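NAD-dependent L-serine dehydrogenase (Pseudomonas aeruginosa, PDB 3OBB) oxidises L-serine and methyl-L-serine with NAD(+) as a homotetramer, possibly in serine catabolism, and acts only weakly on beta-hydroxyisobutyrate. Local coordinates at residues Y221-P232 with D286-D295; A243-Q254 with G267-L278. One frame throughout, in Å; residues are numbered along the deposited sequence.

Contact 1: residues Y221-P232 with D286-D295; sequences YNPWPGVMENAP and DFSVVQKLFD
Tyr221 hydrogen-bonds across to Asp286: its OH donates to OD1 at 2.5 Å, on the syn side of the carboxylate but 33° out of the carboxylate plane. Phe241 N gives OD1 a second donor. OD2 turns back into its own segment, where Ser288 N reaches it from above the carboxylate plane in an Asx turn and Ser288 OG donates to it at 2.5 Å. With two donors on each oxygen, the rotation of the carboxylate is fixed. Ser288 OG also accepts from water 1 at 2.8 Å, and the same water donates to Asn222 O, so one molecule bridges the segments. On the loop side Asn222 OD1 receives Trp224 N in a second Asx turn.

Packing contacts flank this network. Phe287 CE1 lies 3.5 Å from Tyr221 CE2, with Phe287 CZ over the rim of one tyrosine face and the two ring planes inclined at 51°. Pro232 places CB and CG against Asp286 CG, while Pro223 CB meets Ser288 CB at 3.9 Å.

Farther along, polar groups pack on Pro223 and Trp224. The side chain of Gln291, bent at its second torsion, brings OE1 to 3.3 Å from Pro223 CG, and its amide meets the indole obliquely, CD 3.5 Å from Trp224 CE3; its NE2 is bound to Ala188 O. The carboxylate of Asp295 lies nearly flat on the indole, at 14°, with CG 3.5 Å from Trp224 CH2, and its OD2 is held by Thr297.

The contact joins the loop after helix 216-220 to the 3-10 turn and short last helix of the helical C-terminal domain. Tyr221 also touches a bound buffer molecule, consistent with this polar end bordering a pocket near the active site.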
loop_
_atom_site.group_PDB
_atom_site.type_symbol
_atom_site.label_atom_id
_atom_site.label_comp_id
_atom_site.label_asym_id
_atom_site.label_seq_id
_atom_site.Cartn_x
_atom_site.Cartn_y
_atom_site.Cartn_z
ATOM N N TYR A 221 -8.627 2.828 23.099
ATOM C CA TYR A 221 -8.195 4.025 22.373
ATOM C C TYR A 221 -8.920 4.178 21.033
ATOM O O TYR A 221 -8.282 4.282 19.972
ATOM C CB TYR A 221 -6.704 3.887 22.110
ATOM C CG TYR A 221 -5.870 5.117 22.236
ATOM C CD1 TYR A 221 -4.987 5.250 23.315
ATOM C CD2 TYR A 221 -5.903 6.124 21.264
ATOM C CE1 TYR A 221 -4.189 6.343 23.448
ATOM C CE2 TYR A 221 -5.103 7.258 21.391
ATOM C CZ TYR A 221 -4.222 7.347 22.476
ATOM O OH TYR A 221 -3.383 8.433 22.622
ATOM N N ASN A 222 -10.247 4.189 21.083
ATOM C CA ASN A 222 -11.033 4.124 19.852
ATOM C C ASN A 222 -10.907 5.430 19.053
ATOM O O ASN A 222 -11.079 6.498 19.627
ATOM C CB ASN A 222 -12.493 3.770 20.178
ATOM C CG ASN A 222 -13.316 3.519 18.911
ATOM O OD1 ASN A 222 -13.523 4.457 18.097
ATOM N ND2 ASN A 222 -13.726 2.245 18.688
ATOM N N PRO A 223 -10.555 5.367 17.744
ATOM C CA PRO A 223 -10.367 6.617 16.975
ATOM C C PRO A 223 -11.611 7.403 16.547
ATOM O O PRO A 223 -11.466 8.512 16.022
ATOM C CB PRO A 223 -9.599 6.134 15.740
ATOM C CG PRO A 223 -10.107 4.758 15.537
ATOM C CD PRO A 223 -10.211 4.188 16.911
ATOM N N TRP A 224 -12.808 6.864 16.784
ATOM C CA TRP A 224 -14.085 7.505 16.365
ATOM C C TRP A 224 -14.662 8.400 17.456
ATOM O O TRP A 224 -14.914 7.914 18.560
ATOM C CB TRP A 224 -15.139 6.463 15.972
ATOM C CG TRP A 224 -16.259 7.092 15.170
ATOM C CD1 TRP A 224 -17.402 7.658 15.658
ATOM C CD2 TRP A 224 -16.318 7.242 13.751
ATOM N NE1 TRP A 224 -18.182 8.121 14.625
ATOM C CE2 TRP A 224 -17.522 7.905 13.447
ATOM C CE3 TRP A 224 -15.445 6.920 12.705
ATOM C CZ2 TRP A 224 -17.890 8.235 12.134
ATOM C CZ3 TRP A 224 -15.816 7.246 11.406
ATOM C CH2 TRP A 224 -17.024 7.905 11.139
ATOM N N PRO A 225 -14.831 9.712 17.169
ATOM C CA PRO A 225 -15.243 10.678 18.213
ATOM C C PRO A 225 -16.506 10.215 18.871
ATOM O O PRO A 225 -17.418 9.754 18.167
ATOM C CB PRO A 225 -15.522 11.979 17.422
ATOM C CG PRO A 225 -14.458 11.909 16.272
ATOM C CD PRO A 225 -14.582 10.393 15.875
ATOM N N GLY A 226 -16.553 10.310 20.203
ATOM C CA GLY A 226 -17.786 9.926 20.932
ATOM C C GLY A 226 -17.868 8.453 21.327
ATOM O O GLY A 226 -18.656 8.099 22.198
ATOM N N VAL A 227 -17.049 7.590 20.726
ATOM C CA VAL A 227 -17.112 6.182 21.118
ATOM C C VAL A 227 -16.599 5.970 22.545
ATOM O O VAL A 227 -17.336 5.449 23.399
ATOM C CB VAL A 227 -16.490 5.223 20.084
ATOM C CG1 VAL A 227 -16.437 3.780 20.637
ATOM C CG2 VAL A 227 -17.350 5.239 18.826
HETATM N N MSE A 228 -15.377 6.416 22.830
HETATM C CA MSE A 228 -14.898 6.446 24.220
HETATM C C MSE A 228 -14.744 7.883 24.621
HETATM O O MSE A 228 -13.946 8.618 24.034
HETATM C CB MSE A 228 -13.549 5.766 24.375
HETATM C CG MSE A 228 -13.608 4.287 24.222
HETATM SE SE MSE A 228 -11.788 3.575 24.277
HETATM C CE MSE A 228 -12.394 1.811 23.953
ATOM N N GLU A 229 -15.517 8.313 25.597
ATOM C CA GLU A 229 -15.503 9.714 25.938
ATOM C C GLU A 229 -14.147 10.208 26.490
ATOM O O GLU A 229 -13.837 11.396 26.326
ATOM C CB GLU A 229 -16.678 10.060 26.866
ATOM C CG GLU A 229 -17.970 10.464 26.139
ATOM C CD GLU A 229 -17.839 11.744 25.297
ATOM O OE1 GLU A 229 -18.402 11.779 24.182
ATOM O OE2 GLU A 229 -17.186 12.717 25.733
ATOM N N ASN A 230 -13.342 9.315 27.095
ATOM C CA ASN A 230 -12.005 9.699 27.621
ATOM C C ASN A 230 -10.826 9.585 26.649
ATOM O O ASN A 230 -9.668 9.822 27.051
ATOM C CB ASN A 230 -11.640 9.004 28.973
ATOM C CG ASN A 230 -11.443 7.461 28.865
ATOM O OD1 ASN A 230 -11.341 6.877 27.766
ATOM N ND2 ASN A 230 -11.385 6.800 30.040
ATOM N N ALA A 231 -11.117 9.196 25.402
ATOM C CA ALA A 231 -10.098 9.019 24.373
ATOM C C ALA A 231 -9.855 10.344 23.655
ATOM O O ALA A 231 -10.751 11.191 23.616
ATOM C CB ALA A 231 -10.540 7.926 23.368
ATOM N N PRO A 232 -8.651 10.533 23.082
ATOM C CA PRO A 232 -8.399 11.764 22.307
ATOM C C PRO A 232 -9.451 12.081 21.230
ATOM O O PRO A 232 -9.697 13.247 20.967
ATOM C CB PRO A 232 -7.038 11.503 21.662
ATOM C CG PRO A 232 -6.342 10.607 22.664
ATOM C CD PRO A 232 -7.443 9.677 23.151
ATOM N N ASP A 286 -3.209 14.005 18.554
ATOM C CA ASP A 286 -3.051 12.607 18.933
ATOM C C ASP A 286 -3.050 11.725 17.668
ATOM O O ASP A 286 -3.796 12.000 16.715
ATOM C CB ASP A 286 -4.182 12.163 19.852
ATOM C CG ASP A 286 -4.163 10.662 20.071
ATOM O OD1 ASP A 286 -3.254 10.211 20.833
ATOM O OD2 ASP A 286 -5.011 9.939 19.449
ATOM N N PHE A 287 -2.240 10.663 17.660
ATOM C CA PHE A 287 -2.065 9.864 16.446
ATOM C C PHE A 287 -3.381 9.238 15.945
ATOM O O PHE A 287 -3.474 8.893 14.784
ATOM C CB PHE A 287 -0.962 8.790 16.631
ATOM C CG PHE A 287 -1.361 7.647 17.538
ATOM C CD1 PHE A 287 -1.692 7.878 18.885
ATOM C CD2 PHE A 287 -1.452 6.339 17.036
ATOM C CE1 PHE A 287 -2.063 6.813 19.729
ATOM C CE2 PHE A 287 -1.813 5.268 17.858
ATOM C CZ PHE A 287 -2.125 5.496 19.204
ATOM N N SER A 288 -4.404 9.088 16.797
ATOM C CA SER A 288 -5.700 8.581 16.299
ATOM C C SER A 288 -6.433 9.551 15.352
ATOM O O SER A 288 -7.436 9.184 14.741
ATOM C CB SER A 288 -6.603 8.047 17.440
ATOM O OG SER A 288 -7.101 9.078 18.272
ATOM N N VAL A 289 -5.900 10.762 15.201
ATOM C CA VAL A 289 -6.362 11.766 14.219
ATOM C C VAL A 289 -6.337 11.217 12.780
ATOM O O VAL A 289 -7.012 11.748 11.866
ATOM C CB VAL A 289 -5.548 13.085 14.330
ATOM C CG1 VAL A 289 -4.154 12.960 13.625
ATOM C CG2 VAL A 289 -6.348 14.259 13.781
ATOM N N VAL A 290 -5.642 10.092 12.611
ATOM C CA VAL A 290 -5.666 9.377 11.343
ATOM C C VAL A 290 -7.118 9.106 10.923
ATOM O O VAL A 290 -7.388 8.998 9.737
ATOM C CB VAL A 290 -4.771 8.089 11.422
ATOM C CG1 VAL A 290 -5.450 6.970 12.216
ATOM C CG2 VAL A 290 -4.321 7.610 10.040
ATOM N N GLN A 291 -8.038 9.021 11.900
ATOM C CA GLN A 291 -9.489 8.904 11.641
ATOM C C GLN A 291 -9.995 9.904 10.596
ATOM O O GLN A 291 -10.859 9.577 9.803
ATOM C CB GLN A 291 -10.319 9.040 12.948
ATOM C CG GLN A 291 -11.824 8.630 12.810
ATOM C CD GLN A 291 -12.000 7.154 12.450
ATOM O OE1 GLN A 291 -12.060 6.296 13.322
ATOM N NE2 GLN A 291 -12.088 6.861 11.162
ATOM N N LYS A 292 -9.445 11.118 10.599
ATOM C CA LYS A 292 -9.877 12.202 9.727
ATOM C C LYS A 292 -9.646 11.913 8.227
ATOM O O LYS A 292 -10.385 12.423 7.347
ATOM C CB LYS A 292 -9.138 13.481 10.111
ATOM C CG LYS A 292 -9.562 14.075 11.460
ATOM C CD LYS A 292 -9.185 15.562 11.506
ATOM C CE LYS A 292 -9.480 16.198 12.861
ATOM N NZ LYS A 292 -10.945 16.502 12.857
ATOM N N LEU A 293 -8.614 11.136 7.930
ATOM C CA LEU A 293 -8.432 10.650 6.550
ATOM C C LEU A 293 -9.695 9.955 6.000
ATOM O O LEU A 293 -10.047 10.123 4.823
ATOM C CB LEU A 293 -7.234 9.696 6.472
ATOM C CG LEU A 293 -5.837 10.318 6.658
ATOM C CD1 LEU A 293 -4.775 9.257 6.386
ATOM C CD2 LEU A 293 -5.663 11.513 5.725
ATOM N N PHE A 294 -10.409 9.236 6.871
ATOM C CA PHE A 294 -11.540 8.387 6.448
ATOM C C PHE A 294 -12.924 8.940 6.717
ATOM O O PHE A 294 -13.889 8.496 6.084
ATOM C CB PHE A 294 -11.421 7.007 7.097
ATOM C CG PHE A 294 -10.054 6.422 6.986
ATOM C CD1 PHE A 294 -9.216 6.381 8.092
ATOM C CD2 PHE A 294 -9.599 5.946 5.766
ATOM C CE1 PHE A 294 -7.950 5.847 8.001
ATOM C CE2 PHE A 294 -8.317 5.418 5.652
ATOM C CZ PHE A 294 -7.491 5.377 6.775
ATOM N N ASP A 295 -13.029 9.865 7.674
ATOM C CA ASP A 295 -14.331 10.360 8.181
ATOM C C ASP A 295 -14.531 11.740 7.610
ATOM O O ASP A 295 -13.802 12.675 7.971
ATOM C CB ASP A 295 -14.341 10.404 9.720
ATOM C CG ASP A 295 -15.637 10.982 10.326
ATOM O OD1 ASP A 295 -15.614 11.137 11.588
ATOM O OD2 ASP A 295 -16.662 11.254 9.611
HETATM O O HOH W 1 -8.933 8.401 20.231
#

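Contact 2: residues A243-Q254 with G267-L278; sequences AQLMAKDLGLAQ and GSLALSLYRLLL
Ala247 O takes two donors, Gly251 N of its own helix and water 2, which links it to Arg275 of the other. Water 2 accepts from Arg275 NH2 at 2.8 Å and donates a hydrogen bond to Ala247 O. The guanidinium lies over Leu271 CG, while its NH1 bonds Ser262 of a neighbouring subunit. At the Gln254 end of the interface, Gln254 NE2 makes a weak bond to Ser268 OG (3.3 Å), whose stronger partner is Thr264 O.

The rest of the packing is apolar. Leu250 fits among Gly267, Ala270, Leu271 and Tyr274; Leu271 fits in turn among Ala247, Leu250, Gly251 and Gln254, the two leucines lying antiparallel side by side, with Leu250 CB 3.7 Å from Leu271 CD1. With CG anti to its backbone N (chi1 178°), Met246 sets that methylene over the centre of the Tyr274 ring in a CH-pi contact: Met246 CG is 3.9 Å from the ring centroid, 12° off the normal. Leu250 CD2 touches Tyr274 CD2 at 3.7 Å, and Leu278 CD1 closes on Ala247 CB at 4.1 Å.

The axes approach to 9.4 Å at 147°, a near-antiparallel helix pair with knobs-into-holes packing in the C-terminal domain. Lys248, an NAD(+)-binding residue, projects from the helix away from this interface and is salt-bridged to Asp249.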
loop_
_atom_site.group_PDB
_atom_site.type_symbol
_atom_site.label_atom_id
_atom_site.label_comp_id
_atom_site.label_asym_id
_atom_site.label_seq_id
_atom_site.Cartn_x
_atom_site.Cartn_y
_atom_site.Cartn_z
ATOM N N ALA A 243 0.945 12.554 16.464
ATOM C CA ALA A 243 1.129 11.939 15.154
ATOM C C ALA A 243 2.578 12.039 14.695
ATOM O O ALA A 243 3.102 11.125 14.037
ATOM C CB ALA A 243 0.181 12.618 14.114
ATOM N N GLN A 244 3.224 13.163 15.015
ATOM C CA GLN A 244 4.609 13.388 14.579
ATOM C C GLN A 244 5.538 12.362 15.218
ATOM O O GLN A 244 6.436 11.837 14.544
ATOM C CB GLN A 244 5.071 14.808 14.892
ATOM C CG GLN A 244 6.465 15.121 14.385
ATOM C CD GLN A 244 6.864 16.576 14.700
ATOM O OE1 GLN A 244 6.248 17.232 15.551
ATOM N NE2 GLN A 244 7.910 17.061 14.038
ATOM N N LEU A 245 5.299 12.060 16.497
ATOM C CA LEU A 245 6.036 11.017 17.217
ATOM C C LEU A 245 5.767 9.598 16.685
ATOM O O LEU A 245 6.704 8.783 16.549
ATOM C CB LEU A 245 5.723 11.065 18.711
ATOM C CG LEU A 245 6.235 12.294 19.472
ATOM C CD1 LEU A 245 5.778 12.238 20.943
ATOM C CD2 LEU A 245 7.761 12.419 19.355
HETATM N N MSE A 246 4.500 9.289 16.400
HETATM C CA MSE A 246 4.201 8.046 15.700
HETATM C C MSE A 246 4.954 7.960 14.348
HETATM O O MSE A 246 5.489 6.905 14.011
HETATM C CB MSE A 246 2.693 7.881 15.494
HETATM C CG MSE A 246 2.328 6.609 14.721
HETATM SE SE MSE A 246 3.109 5.006 15.576
HETATM C CE MSE A 246 1.559 4.722 16.668
ATOM N N ALA A 247 5.002 9.059 13.581
ATOM C CA ALA A 247 5.704 9.066 12.273
ATOM C C ALA A 247 7.200 8.817 12.469
ATOM O O ALA A 247 7.830 8.123 11.673
ATOM C CB ALA A 247 5.498 10.395 11.547
ATOM N N LYS A 248 7.760 9.384 13.537
ATOM C CA LYS A 248 9.157 9.169 13.897
ATOM C C LYS A 248 9.403 7.677 14.153
ATOM O O LYS A 248 10.296 7.074 13.548
ATOM C CB LYS A 248 9.517 10.008 15.123
ATOM C CG LYS A 248 10.929 9.751 15.728
ATOM C CD LYS A 248 10.892 8.949 17.060
ATOM C CE LYS A 248 10.088 9.646 18.208
ATOM N NZ LYS A 248 9.512 8.668 19.235
ATOM N N ASP A 249 8.605 7.105 15.055
ATOM C CA ASP A 249 8.701 5.689 15.448
ATOM C C ASP A 249 8.607 4.775 14.248
ATOM O O ASP A 249 9.321 3.808 14.152
ATOM C CB ASP A 249 7.583 5.350 16.449
ATOM C CG ASP A 249 7.894 5.857 17.881
ATOM O OD1 ASP A 249 9.007 6.411 18.090
ATOM O OD2 ASP A 249 7.056 5.700 18.800
ATOM N N LEU A 250 7.697 5.084 13.339
ATOM C CA LEU A 250 7.533 4.304 12.113
ATOM C C LEU A 250 8.807 4.440 11.298
ATOM O O LEU A 250 9.242 3.504 10.664
ATOM C CB LEU A 250 6.341 4.857 11.330
ATOM C CG LEU A 250 4.955 4.207 11.252
ATOM C CD1 LEU A 250 4.793 2.758 11.798
ATOM C CD2 LEU A 250 3.834 5.134 11.615
ATOM N N GLY A 251 9.417 5.617 11.332
ATOM C CA GLY A 251 10.644 5.872 10.560
ATOM C C GLY A 251 11.804 5.015 11.056
ATOM O O GLY A 251 12.534 4.441 10.255
ATOM N N LEU A 252 11.948 4.914 12.373
ATOM C CA LEU A 252 12.922 4.005 12.996
ATOM C C LEU A 252 12.686 2.529 12.636
ATOM O O LEU A 252 13.648 1.756 12.429
ATOM C CB LEU A 252 12.906 4.147 14.516
ATOM C CG LEU A 252 13.249 5.507 15.123
ATOM C CD1 LEU A 252 13.156 5.478 16.651
ATOM C CD2 LEU A 252 14.618 6.073 14.671
ATOM N N ALA A 253 11.417 2.142 12.583
ATOM C CA ALA A 253 11.063 0.792 12.187
ATOM C C ALA A 253 11.530 0.496 10.732
ATOM O O ALA A 253 12.068 -0.589 10.459
ATOM C CB ALA A 253 9.559 0.552 12.377
ATOM N N GLN A 254 11.387 1.473 9.829
ATOM C CA GLN A 254 11.919 1.348 8.465
ATOM C C GLN A 254 13.428 1.128 8.427
ATOM O O GLN A 254 13.942 0.418 7.554
ATOM C CB GLN A 254 11.608 2.605 7.645
ATOM C CG GLN A 254 10.169 2.832 7.442
ATOM C CD GLN A 254 9.524 1.670 6.739
ATOM O OE1 GLN A 254 8.664 1.012 7.306
ATOM N NE2 GLN A 254 9.974 1.382 5.504
ATOM N N GLY A 267 3.233 -1.515 7.727
ATOM C CA GLY A 267 3.969 -0.438 8.441
ATOM C C GLY A 267 4.380 0.700 7.499
ATOM O O GLY A 267 4.038 1.839 7.765
ATOM N N SER A 268 5.099 0.394 6.404
ATOM C CA SER A 268 5.433 1.389 5.351
ATOM C C SER A 268 4.232 2.200 4.853
ATOM O O SER A 268 4.327 3.422 4.710
ATOM C CB SER A 268 6.086 0.715 4.123
ATOM O OG SER A 268 7.192 -0.044 4.552
ATOM N N LEU A 269 3.131 1.523 4.540
ATOM C CA LEU A 269 1.910 2.235 4.173
ATOM C C LEU A 269 1.445 3.090 5.348
ATOM O O LEU A 269 1.083 4.245 5.158
ATOM C CB LEU A 269 0.796 1.290 3.748
ATOM C CG LEU A 269 -0.224 1.691 2.677
ATOM C CD1 LEU A 269 -1.539 0.945 2.910
ATOM C CD2 LEU A 269 -0.461 3.199 2.399
ATOM N N ALA A 270 1.480 2.555 6.566
ATOM C CA ALA A 270 1.060 3.358 7.736
ATOM C C ALA A 270 1.873 4.650 7.761
ATOM O O ALA A 270 1.326 5.732 7.952
ATOM C CB ALA A 270 1.213 2.571 9.055
ATOM N N LEU A 271 3.182 4.526 7.532
ATOM C CA LEU A 271 4.065 5.679 7.527
ATOM C C LEU A 271 3.715 6.698 6.440
ATOM O O LEU A 271 3.654 7.889 6.713
ATOM C CB LEU A 271 5.533 5.247 7.435
ATOM C CG LEU A 271 6.624 6.334 7.356
ATOM C CD1 LEU A 271 6.600 7.328 8.535
ATOM C CD2 LEU A 271 8.011 5.696 7.226
ATOM N N SER A 272 3.415 6.229 5.236
ATOM C CA SER A 272 2.952 7.121 4.177
ATOM C C SER A 272 1.714 7.924 4.563
ATOM O O SER A 272 1.625 9.089 4.247
ATOM C CB SER A 272 2.705 6.317 2.902
ATOM O OG SER A 272 3.957 5.757 2.466
ATOM N N LEU A 273 0.783 7.289 5.258
ATOM C CA LEU A 273 -0.474 7.907 5.704
ATOM C C LEU A 273 -0.237 8.913 6.840
ATOM O O LEU A 273 -0.822 10.019 6.851
ATOM C CB LEU A 273 -1.493 6.828 6.096
ATOM C CG LEU A 273 -1.943 5.913 4.922
ATOM C CD1 LEU A 273 -2.890 4.835 5.417
ATOM C CD2 LEU A 273 -2.623 6.685 3.682
ATOM N N TYR A 274 0.666 8.555 7.757
ATOM C CA TYR A 274 1.099 9.512 8.786
ATOM C C TYR A 274 1.754 10.725 8.166
ATOM O O TYR A 274 1.521 11.848 8.610
ATOM C CB TYR A 274 1.921 8.854 9.901
ATOM C CG TYR A 274 0.971 8.295 10.920
ATOM C CD1 TYR A 274 0.306 9.153 11.806
ATOM C CD2 TYR A 274 0.640 6.928 10.940
ATOM C CE1 TYR A 274 -0.628 8.678 12.718
ATOM C CE2 TYR A 274 -0.307 6.439 11.851
ATOM C CZ TYR A 274 -0.938 7.319 12.724
ATOM O OH TYR A 274 -1.881 6.860 13.602
ATOM N N ARG A 275 2.523 10.528 7.099
ATOM C CA ARG A 275 3.168 11.681 6.484
ATOM C C ARG A 275 2.156 12.623 5.825
ATOM O O ARG A 275 2.362 13.835 5.814
ATOM C CB ARG A 275 4.305 11.263 5.539
ATOM C CG ARG A 275 5.435 10.614 6.349
ATOM C CD ARG A 275 6.811 11.006 5.910
ATOM N NE ARG A 275 7.847 10.308 6.678
ATOM C CZ ARG A 275 8.779 9.509 6.162
ATOM N NH1 ARG A 275 8.835 9.288 4.859
ATOM N NH2 ARG A 275 9.668 8.928 6.960
ATOM N N LEU A 276 1.074 12.043 5.293
ATOM C CA LEU A 276 -0.069 12.790 4.745
ATOM C C LEU A 276 -0.708 13.631 5.839
ATOM O O LEU A 276 -1.042 14.764 5.625
ATOM C CB LEU A 276 -1.106 11.801 4.208
ATOM C CG LEU A 276 -1.246 11.552 2.694
ATOM C CD1 LEU A 276 0.042 11.711 1.852
ATOM C CD2 LEU A 276 -2.026 10.258 2.352
ATOM N N LEU A 277 -0.846 13.065 7.028
ATOM C CA LEU A 277 -1.382 13.804 8.170
ATOM C C LEU A 277 -0.511 14.999 8.503
ATOM O O LEU A 277 -1.033 16.052 8.869
ATOM C CB LEU A 277 -1.526 12.898 9.404
ATOM C CG LEU A 277 -2.687 11.904 9.310
ATOM C CD1 LEU A 277 -2.629 10.965 10.499
ATOM C CD2 LEU A 277 -4.039 12.658 9.223
ATOM N N LEU A 278 0.802 14.835 8.354
ATOM C CA LEU A 278 1.750 15.909 8.628
ATOM C C LEU A 278 1.601 17.046 7.623
ATOM O O LEU A 278 1.561 18.219 8.033
ATOM C CB LEU A 278 3.196 15.407 8.693
ATOM C CG LEU A 278 3.555 14.218 9.626
ATOM C CD1 LEU A 278 5.080 13.984 9.662
ATOM C CD2 LEU A 278 3.014 14.291 11.055
HETATM O O HOH W 2 9.466 9.353 9.680
#

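The centres of contacts 1 and 2 are about 17 Å apart, and along the chain the helix pair is nested inside the loop closed by contact 1. They meet at Phe287: its O lies 2.8 Å from Tyr274 OH, a probable hydrogen bond, and its CD2 packs 3.4 Å from Met246 CE. Val290 CA rests 3.5 Å from Leu277 CD1. This junction lies toward the active site: the side chain of Met246 is about 8 Å from that of catalytic Lys173 and about 6 Å from a bound buffer molecule; a bound buffer molecule also lies about 3 Å from the side chain of Tyr221. This is consistent with both contacts bordering the active-site region.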